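Local coordinates for methyl-coenzyme M reductase subunit gamma (Methanosarcina barkeri, PDB 1E6Y), which forms part of methyl-coenzyme M reductase I, the nickel-F430 enzyme that releases methane from methyl-coenzyme M with coenzyme B as reductant, at residues Lys19-Lys24 with Arg101-Ala106; Arg29-Glu34 with Cys133-Met138. All blocks are in the same frame, centred on the assembly; numbering follows the deposited sequence.

How the contacts relate
Contact 1 joins the end of helix 12-22 to helix 98-108. Contact 2 lays the chain leading into helix 33-40 along helix 127-139. Helices 12-22 and 33-40 follow each other in sequence, and the segments of the two contacts alternate along the chain. The contacts lie about 16 Å apart, centre to centre. They meet through 101-106 and 133-138: R101 NH1 is 2.9 Å from Q137 OE1, a probable hydrogen bond. The F104 ring also packs on helix 127-139, with F104 CZ 3.6 Å from V136 CG1. Both contacts lie away from the F430 pocket, which includes the coenzyme M-binding residue R120.

Contact 1 of 2, residues Lys19-Lys24 with Arg101-Ala106; sequences KHMSGK and RSYFAA
The backbones of M21 and F104 come close, CA to CA 4.5 Å, where helix 12-22 ends against the side of helix 98-108. No hydrogen bond crosses directly, but N108 ND2 hydrogen-bonds to both M21 O and F104 O. The carbonyl oxygen of H20 faces F104 and lies 3.3 Å from F104 CB. It sits at the edge of the ring, near its plane, and makes a CA-H...O contact to F104 CA at 3.5 Å. F104 CG is anti to the backbone N (chi1 163°), which sets the CD1 edge of the ring beside this oxygen. G23 CA approaches the same edge, 4.2 Å from F104 CD1. G23 has positive phi and closes the helix in a Schellman motif.

M21 and Y103 lie side by side and point the same way. M21 CG touches Y103 CB at 3.8 Å. The M21 chain bends at chi3 and brings CE to 3.8 Å from Y103 CD2. The sulfur lies obliquely to the ring in a Met-aromatic contact. Y103 OH is hydrogen-bonded to D333 OD2 of the beta subunit, and M21 packs on I334 there. The contact is thus a buried helix junction joined by van der Waals packing, with N108 bridging the backbones.

Contact 2 of 2, residues Arg29-Glu34 with Cys133-Met138; sequences REISDE and CAKVQM
R29 reaches M138 O with CG placed between its backbone N and carbonyl carbon (chi1 67°) and a further bend at chi3. K135 sets CG trans to the backbone N (chi1 -171°), then bends at chi3 and chi4, carrying its amine to I31 O. These two side chains make the hydrogen bonds across the contact, one from each segment.

R29 NH1 donates to M138 O at 2.9 Å. The nitrogen stands above the carbonyl plane, and the oxygen is tilted slightly from the guanidinium plane. The aliphatic part of R29 also lies against this oxygen, with R29 CD 3.5 Å from M138 O. R29 NH1 bonds to T140 O as well, and H145 NE2 bonds to M138 O, so the end of helix 127-139 is held by several polar groups. With an alanine at R29, M138 O and T140 O would probably lose their shared donor and the methylene packing, leaving M138 O with H145.

K135 NZ donates a hydrogen bond to I31 O at 2.9 Å, almost in line with the carbonyl bond. D33 OD2 lies 3.3 Å from K135 CE but 4.1 Å from K135 NZ, too far for a salt bridge. E139 OE2 supplies the salt bridge to K135 and also accepts a hydrogen bond from I31 N. Beside these polar groups, the I31 and M138 side chains cross obliquely, with I31 CD1 4.0 Å from M138 CE. L36 packs on both. S32 is the N-cap of helix 33-40, its OG bonded to D35 N, and there the extended chain becomes helix.

This chain is thus fastened to helix 127-139 by charged side chains on backbone carbonyls, with I31 and M138 packed alongside. The negative charges of E139 and D33 would be expected to favour a protonated K135.

Contact 1 of 2, residues Lys19-Lys24 with Arg101-Ala106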
ATOM      1  N   LYS C  19     -14.939 -45.827 -16.633  1.00 14.18           N
ATOM      2  CA  LYS C  19     -14.498 -46.915 -15.762  1.00 13.90           C
ATOM      3  C   LYS C  19     -13.780 -46.388 -14.520  1.00 13.87           C
ATOM      4  O   LYS C  19     -14.050 -46.826 -13.403  1.00 13.81           O
ATOM      5  CB  LYS C  19     -13.576 -47.870 -16.520  1.00 14.88           C
ATOM      6  CG  LYS C  19     -14.304 -48.833 -17.434  1.00 15.94           C
ATOM      7  CD  LYS C  19     -13.332 -49.761 -18.135  1.00 17.30           C
ATOM      8  CE  LYS C  19     -14.057 -50.683 -19.098  1.00 18.04           C
ATOM      9  NZ  LYS C  19     -13.111 -51.593 -19.795  1.00 18.32           N
ATOM     10  N   HIS C  20     -12.898 -45.412 -14.720  1.00 13.80           N
ATOM     11  CA  HIS C  20     -12.151 -44.805 -13.623  1.00 13.49           C
ATOM     12  C   HIS C  20     -13.062 -44.025 -12.679  1.00 13.53           C
ATOM     13  O   HIS C  20     -12.990 -44.191 -11.463  1.00 13.29           O
ATOM     14  CB  HIS C  20     -11.057 -43.885 -14.176  1.00 13.30           C
ATOM     15  CG  HIS C  20      -9.927 -44.619 -14.829  1.00 13.63           C
ATOM     16  ND1 HIS C  20      -8.648 -44.108 -14.901  1.00 13.01           N
ATOM     17  CD2 HIS C  20      -9.877 -45.837 -15.421  1.00 13.30           C
ATOM     18  CE1 HIS C  20      -7.862 -44.980 -15.509  1.00 13.71           C
ATOM     19  NE2 HIS C  20      -8.582 -46.037 -15.832  1.00 13.44           N
ATOM     20  N   MET C  21     -13.960 -43.224 -13.248  1.00 14.23           N
ATOM     21  CA  MET C  21     -14.887 -42.421 -12.454  1.00 14.04           C
ATOM     22  C   MET C  21     -15.839 -43.285 -11.635  1.00 14.39           C
ATOM     23  O   MET C  21     -16.082 -43.006 -10.460  1.00 15.01           O
ATOM     24  CB  MET C  21     -15.694 -41.493 -13.359  1.00 14.08           C
ATOM     25  CG  MET C  21     -14.865 -40.423 -14.046  1.00 14.17           C
ATOM     26  SD  MET C  21     -15.865 -39.359 -15.091  1.00 14.37           S
ATOM     27  CE  MET C  21     -16.397 -38.111 -13.906  1.00 14.84           C
ATOM     28  N   SER C  22     -16.364 -44.342 -12.252  1.00 14.59           N
ATOM     29  CA  SER C  22     -17.318 -45.222 -11.586  1.00 15.19           C
ATOM     30  C   SER C  22     -16.643 -46.269 -10.700  1.00 15.57           C
ATOM     31  O   SER C  22     -17.317 -47.007  -9.981  1.00 15.62           O
ATOM     32  CB  SER C  22     -18.208 -45.919 -12.619  1.00 15.24           C
ATOM     33  OG  SER C  22     -17.459 -46.815 -13.418  1.00 16.10           O
ATOM     34  N   GLY C  23     -15.317 -46.355 -10.785  1.00 16.01           N
ATOM     35  CA  GLY C  23     -14.576 -47.292  -9.956  1.00 16.90           C
ATOM     36  C   GLY C  23     -14.663 -48.735 -10.424  1.00 17.50           C
ATOM     37  O   GLY C  23     -14.302 -49.655  -9.690  1.00 17.97           O
ATOM     38  N   LYS C  24     -15.137 -48.935 -11.648  1.00 17.81           N
ATOM     39  CA  LYS C  24     -15.201 -50.267 -12.238  1.00 18.95           C
ATOM     40  C   LYS C  24     -13.876 -50.590 -12.921  1.00 18.31           C
ATOM     41  O   LYS C  24     -13.715 -50.402 -14.127  1.00 18.72           O
ATOM     42  CB  LYS C  24     -16.369 -50.342 -13.223  1.00 19.95           C
ATOM     43  CG  LYS C  24     -17.722 -50.223 -12.534  1.00 22.53           C
ATOM     44  CD  LYS C  24     -18.873 -50.153 -13.520  1.00 25.10           C
ATOM     45  CE  LYS C  24     -20.194 -49.985 -12.779  1.00 26.45           C
ATOM     46  NZ  LYS C  24     -21.376 -50.065 -13.686  1.00 28.02           N
ATOM     47  N   ARG C 101      -7.923 -39.738 -11.955  1.00 11.62           N
ATOM     48  CA  ARG C 101      -7.625 -40.294 -10.644  1.00 11.12           C
ATOM     49  C   ARG C 101      -8.390 -39.551  -9.540  1.00 11.37           C
ATOM     50  O   ARG C 101      -8.879 -40.162  -8.604  1.00 10.58           O
ATOM     51  CB  ARG C 101      -6.135 -40.222 -10.325  1.00 11.79           C
ATOM     52  CG  ARG C 101      -5.267 -41.203 -11.122  1.00 12.05           C
ATOM     53  CD  ARG C 101      -3.936 -41.299 -10.389  1.00 11.42           C
ATOM     54  NE  ARG C 101      -2.925 -42.116 -11.046  1.00 12.83           N
ATOM     55  CZ  ARG C 101      -2.738 -43.412 -10.818  1.00 13.20           C
ATOM     56  NH1 ARG C 101      -3.478 -44.065  -9.941  1.00 13.33           N
ATOM     57  NH2 ARG C 101      -1.748 -43.996 -11.500  1.00 13.29           N
ATOM     58  N   SER C 102      -8.462 -38.228  -9.646  1.00 11.39           N
ATOM     59  CA  SER C 102      -9.158 -37.433  -8.643  1.00 11.17           C
ATOM     60  C   SER C 102     -10.664 -37.692  -8.632  1.00 10.88           C
ATOM     61  O   SER C 102     -11.273 -37.771  -7.561  1.00 10.66           O
ATOM     62  CB  SER C 102      -8.876 -35.948  -8.863  1.00 10.69           C
ATOM     63  OG  SER C 102      -7.550 -35.642  -8.474  1.00 11.60           O
ATOM     64  N   TYR C 103     -11.248 -37.881  -9.817  1.00 11.14           N
ATOM     65  CA  TYR C 103     -12.663 -38.243  -9.934  1.00 11.73           C
ATOM     66  C   TYR C 103     -12.908 -39.615  -9.328  1.00 11.78           C
ATOM     67  O   TYR C 103     -13.878 -39.818  -8.605  1.00 11.52           O
ATOM     68  CB  TYR C 103     -13.107 -38.263 -11.401  1.00 11.86           C
ATOM     69  CG  TYR C 103     -12.963 -36.945 -12.125  1.00 11.96           C
ATOM     70  CD1 TYR C 103     -12.952 -35.732 -11.429  1.00 11.91           C
ATOM     71  CD2 TYR C 103     -12.765 -36.914 -13.502  1.00 10.90           C
ATOM     72  CE1 TYR C 103     -12.735 -34.523 -12.093  1.00 11.46           C
ATOM     73  CE2 TYR C 103     -12.544 -35.716 -14.172  1.00 11.62           C
ATOM     74  CZ  TYR C 103     -12.526 -34.525 -13.464  1.00 11.73           C
ATOM     75  OH  TYR C 103     -12.258 -33.354 -14.134  1.00 11.76           O
ATOM     76  N   PHE C 104     -12.021 -40.556  -9.643  1.00 12.10           N
ATOM     77  CA  PHE C 104     -12.047 -41.884  -9.044  1.00 12.20           C
ATOM     78  C   PHE C 104     -12.117 -41.808  -7.513  1.00 11.97           C
ATOM     79  O   PHE C 104     -12.964 -42.451  -6.892  1.00 11.84           O
ATOM     80  CB  PHE C 104     -10.805 -42.671  -9.489  1.00 13.28           C
ATOM     81  CG  PHE C 104     -10.508 -43.878  -8.644  1.00 14.00           C
ATOM     82  CD1 PHE C 104     -11.312 -45.013  -8.716  1.00 14.57           C
ATOM     83  CD2 PHE C 104      -9.432 -43.873  -7.761  1.00 14.94           C
ATOM     84  CE1 PHE C 104     -11.050 -46.125  -7.918  1.00 15.45           C
ATOM     85  CE2 PHE C 104      -9.162 -44.980  -6.959  1.00 16.15           C
ATOM     86  CZ  PHE C 104      -9.972 -46.107  -7.039  1.00 15.69           C
ATOM     87  N   ALA C 105     -11.255 -40.985  -6.922  1.00 11.91           N
ATOM     88  CA  ALA C 105     -11.183 -40.857  -5.469  1.00 12.08           C
ATOM     89  C   ALA C 105     -12.421 -40.171  -4.895  1.00 11.77           C
ATOM     90  O   ALA C 105     -13.034 -40.680  -3.958  1.00 12.30           O
ATOM     91  CB  ALA C 105      -9.924 -40.090  -5.070  1.00 12.12           C
ATOM     92  N   ALA C 106     -12.834 -39.072  -5.522  1.00 11.86           N
ATOM     93  CA  ALA C 106     -13.970 -38.281  -5.042  1.00 11.97           C
ATOM     94  C   ALA C 106     -15.292 -39.047  -5.095  1.00 11.89           C
ATOM     95  O   ALA C 106     -16.139 -38.904  -4.212  1.00 11.80           O
ATOM     96  CB  ALA C 106     -14.084 -36.994  -5.850  1.00 11.52           C
TER

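Contact 2 of 2, residues Arg29-Glu34 with Cys133-Met138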
ATOM      1  N   ARG C  29      -3.127 -56.999 -10.429  1.00 18.14           N
ATOM      2  CA  ARG C  29      -1.970 -57.417  -9.652  1.00 18.15           C
ATOM      3  C   ARG C  29      -2.298 -57.272  -8.174  1.00 18.61           C
ATOM      4  O   ARG C  29      -3.337 -56.736  -7.786  1.00 18.59           O
ATOM      5  CB  ARG C  29      -0.739 -56.577 -10.017  1.00 17.66           C
ATOM      6  CG  ARG C  29      -0.920 -55.117  -9.582  1.00 17.12           C
ATOM      7  CD  ARG C  29       0.134 -54.237 -10.233  1.00 16.67           C
ATOM      8  NE  ARG C  29      -0.162 -53.864 -11.602  1.00 16.26           N
ATOM      9  CZ  ARG C  29      -1.027 -52.965 -12.039  1.00 16.68           C
ATOM     10  NH1 ARG C  29      -1.768 -52.251 -11.192  1.00 16.51           N
ATOM     11  NH2 ARG C  29      -1.154 -52.764 -13.346  1.00 16.32           N
ATOM     12  N   GLU C  30      -1.408 -57.817  -7.351  1.00 19.47           N
ATOM     13  CA  GLU C  30      -1.578 -57.845  -5.905  1.00 20.57           C
ATOM     14  C   GLU C  30      -0.445 -57.094  -5.220  1.00 19.92           C
ATOM     15  O   GLU C  30       0.703 -57.162  -5.653  1.00 19.32           O
ATOM     16  CB  GLU C  30      -1.587 -59.292  -5.405  1.00 22.84           C
ATOM     17  CG  GLU C  30      -2.616 -60.185  -6.070  1.00 26.53           C
ATOM     18  CD  GLU C  30      -3.564 -60.813  -5.071  1.00 29.50           C
ATOM     19  OE1 GLU C  30      -4.303 -60.060  -4.394  1.00 31.29           O
ATOM     20  OE2 GLU C  30      -3.559 -62.059  -4.952  1.00 30.89           O
ATOM     21  N   ILE C  31      -0.777 -56.386  -4.144  1.00 19.22           N
ATOM     22  CA  ILE C  31       0.236 -55.856  -3.242  1.00 19.04           C
ATOM     23  C   ILE C  31      -0.167 -56.144  -1.795  1.00 19.09           C
ATOM     24  O   ILE C  31      -1.334 -55.987  -1.425  1.00 19.09           O
ATOM     25  CB  ILE C  31       0.454 -54.327  -3.458  1.00 18.79           C
ATOM     26  CG1 ILE C  31       1.633 -53.845  -2.607  1.00 18.68           C
ATOM     27  CG2 ILE C  31      -0.812 -53.544  -3.126  1.00 19.09           C
ATOM     28  CD1 ILE C  31       2.098 -52.440  -2.934  1.00 18.00           C
ATOM     29  N   SER C  32       0.762 -56.693  -1.019  1.00 18.94           N
ATOM     30  CA  SER C  32       0.492 -57.018   0.378  1.00 19.33           C
ATOM     31  C   SER C  32       0.311 -55.745   1.199  1.00 19.76           C
ATOM     32  O   SER C  32       0.771 -54.672   0.804  1.00 19.47           O
ATOM     33  CB  SER C  32       1.631 -57.855   0.962  1.00 18.96           C
ATOM     34  OG  SER C  32       2.783 -57.066   1.202  1.00 19.50           O
ATOM     35  N   ASP C  33      -0.343 -55.873   2.349  1.00 20.35           N
ATOM     36  CA  ASP C  33      -0.572 -54.733   3.231  1.00 21.02           C
ATOM     37  C   ASP C  33       0.740 -54.098   3.676  1.00 20.93           C
ATOM     38  O   ASP C  33       0.877 -52.876   3.672  1.00 20.56           O
ATOM     39  CB  ASP C  33      -1.375 -55.160   4.463  1.00 22.03           C
ATOM     40  CG  ASP C  33      -2.799 -55.581   4.126  1.00 23.42           C
ATOM     41  OD1 ASP C  33      -3.436 -56.232   4.981  1.00 24.45           O
ATOM     42  OD2 ASP C  33      -3.288 -55.262   3.020  1.00 23.32           O
ATOM     43  N   GLU C  34       1.718 -54.935   4.005  1.00 20.75           N
ATOM     44  CA  GLU C  34       3.006 -54.453   4.488  1.00 21.12           C
ATOM     45  C   GLU C  34       3.830 -53.779   3.395  1.00 19.90           C
ATOM     46  O   GLU C  34       4.530 -52.801   3.658  1.00 19.43           O
ATOM     47  CB  GLU C  34       3.807 -55.599   5.106  1.00 23.02           C
ATOM     48  CG  GLU C  34       3.277 -56.070   6.456  1.00 26.64           C
ATOM     49  CD  GLU C  34       4.331 -56.774   7.295  1.00 28.22           C
ATOM     50  OE1 GLU C  34       5.264 -57.377   6.719  1.00 30.27           O
ATOM     51  OE2 GLU C  34       4.228 -56.720   8.538  1.00 30.21           O
ATOM     52  N   CYS C 133      -7.697 -46.594  -0.390  1.00 14.95           N
ATOM     53  CA  CYS C 133      -7.711 -45.988  -1.716  1.00 14.43           C
ATOM     54  C   CYS C 133      -6.424 -46.313  -2.471  1.00 14.47           C
ATOM     55  O   CYS C 133      -6.458 -46.680  -3.652  1.00 14.12           O
ATOM     56  CB  CYS C 133      -7.874 -44.471  -1.594  1.00 14.66           C
ATOM     57  SG  CYS C 133      -7.886 -43.615  -3.173  1.00 15.07           S
ATOM     58  N   ALA C 134      -5.301 -46.214  -1.761  1.00 14.10           N
ATOM     59  CA  ALA C 134      -3.986 -46.523  -2.311  1.00 14.17           C
ATOM     60  C   ALA C 134      -3.914 -47.946  -2.862  1.00 14.59           C
ATOM     61  O   ALA C 134      -3.393 -48.166  -3.954  1.00 13.98           O
ATOM     62  CB  ALA C 134      -2.920 -46.323  -1.244  1.00 14.07           C
ATOM     63  N   LYS C 135      -4.488 -48.897  -2.126  1.00 14.86           N
ATOM     64  CA  LYS C 135      -4.444 -50.304  -2.516  1.00 15.06           C
ATOM     65  C   LYS C 135      -5.136 -50.548  -3.851  1.00 14.68           C
ATOM     66  O   LYS C 135      -4.612 -51.264  -4.703  1.00 14.55           O
ATOM     67  CB  LYS C 135      -5.084 -51.176  -1.434  1.00 16.52           C
ATOM     68  CG  LYS C 135      -4.894 -52.671  -1.645  1.00 18.89           C
ATOM     69  CD  LYS C 135      -5.091 -53.424  -0.345  1.00 21.63           C
ATOM     70  CE  LYS C 135      -3.975 -54.434  -0.125  1.00 24.05           C
ATOM     71  NZ  LYS C 135      -4.200 -55.681  -0.904  1.00 24.59           N
ATOM     72  N   VAL C 136      -6.287 -49.910  -4.051  1.00 14.16           N
ATOM     73  CA  VAL C 136      -7.021 -50.041  -5.304  1.00 14.43           C
ATOM     74  C   VAL C 136      -6.241 -49.413  -6.458  1.00 14.43           C
ATOM     75  O   VAL C 136      -6.138 -50.000  -7.534  1.00 14.33           O
ATOM     76  CB  VAL C 136      -8.424 -49.387  -5.216  1.00 14.36           C
ATOM     77  CG1 VAL C 136      -9.166 -49.553  -6.537  1.00 14.34           C
ATOM     78  CG2 VAL C 136      -9.226 -50.018  -4.082  1.00 14.30           C
ATOM     79  N   GLN C 137      -5.615 -48.269  -6.201  1.00 14.18           N
ATOM     80  CA  GLN C 137      -4.821 -47.596  -7.222  1.00 13.94           C
ATOM     81  C   GLN C 137      -3.576 -48.396  -7.594  1.00 13.79           C
ATOM     82  O   GLN C 137      -3.177 -48.418  -8.755  1.00 14.27           O
ATOM     83  CB  GLN C 137      -4.419 -46.199  -6.755  1.00 13.84           C
ATOM     84  CG  GLN C 137      -5.588 -45.251  -6.566  1.00 13.86           C
ATOM     85  CD  GLN C 137      -5.164 -43.796  -6.571  1.00 14.46           C
ATOM     86  OE1 GLN C 137      -5.003 -43.191  -7.633  1.00 14.05           O
ATOM     87  NE2 GLN C 137      -4.969 -43.227  -5.384  1.00 14.20           N
ATOM     88  N   MET C 138      -3.024 -49.119  -6.624  1.00 14.18           N
ATOM     89  CA  MET C 138      -1.820 -49.915  -6.843  1.00 14.43           C
ATOM     90  C   MET C 138      -2.113 -51.214  -7.594  1.00 14.96           C
ATOM     91  O   MET C 138      -1.292 -51.671  -8.390  1.00 14.62           O
ATOM     92  CB  MET C 138      -1.146 -50.248  -5.506  1.00 14.38           C
ATOM     93  CG  MET C 138      -0.540 -49.054  -4.777  1.00 14.31           C
ATOM     94  SD  MET C 138       0.770 -48.223  -5.701  1.00 14.93           S
ATOM     95  CE  MET C 138       2.165 -49.315  -5.382  1.00 14.70           C
TER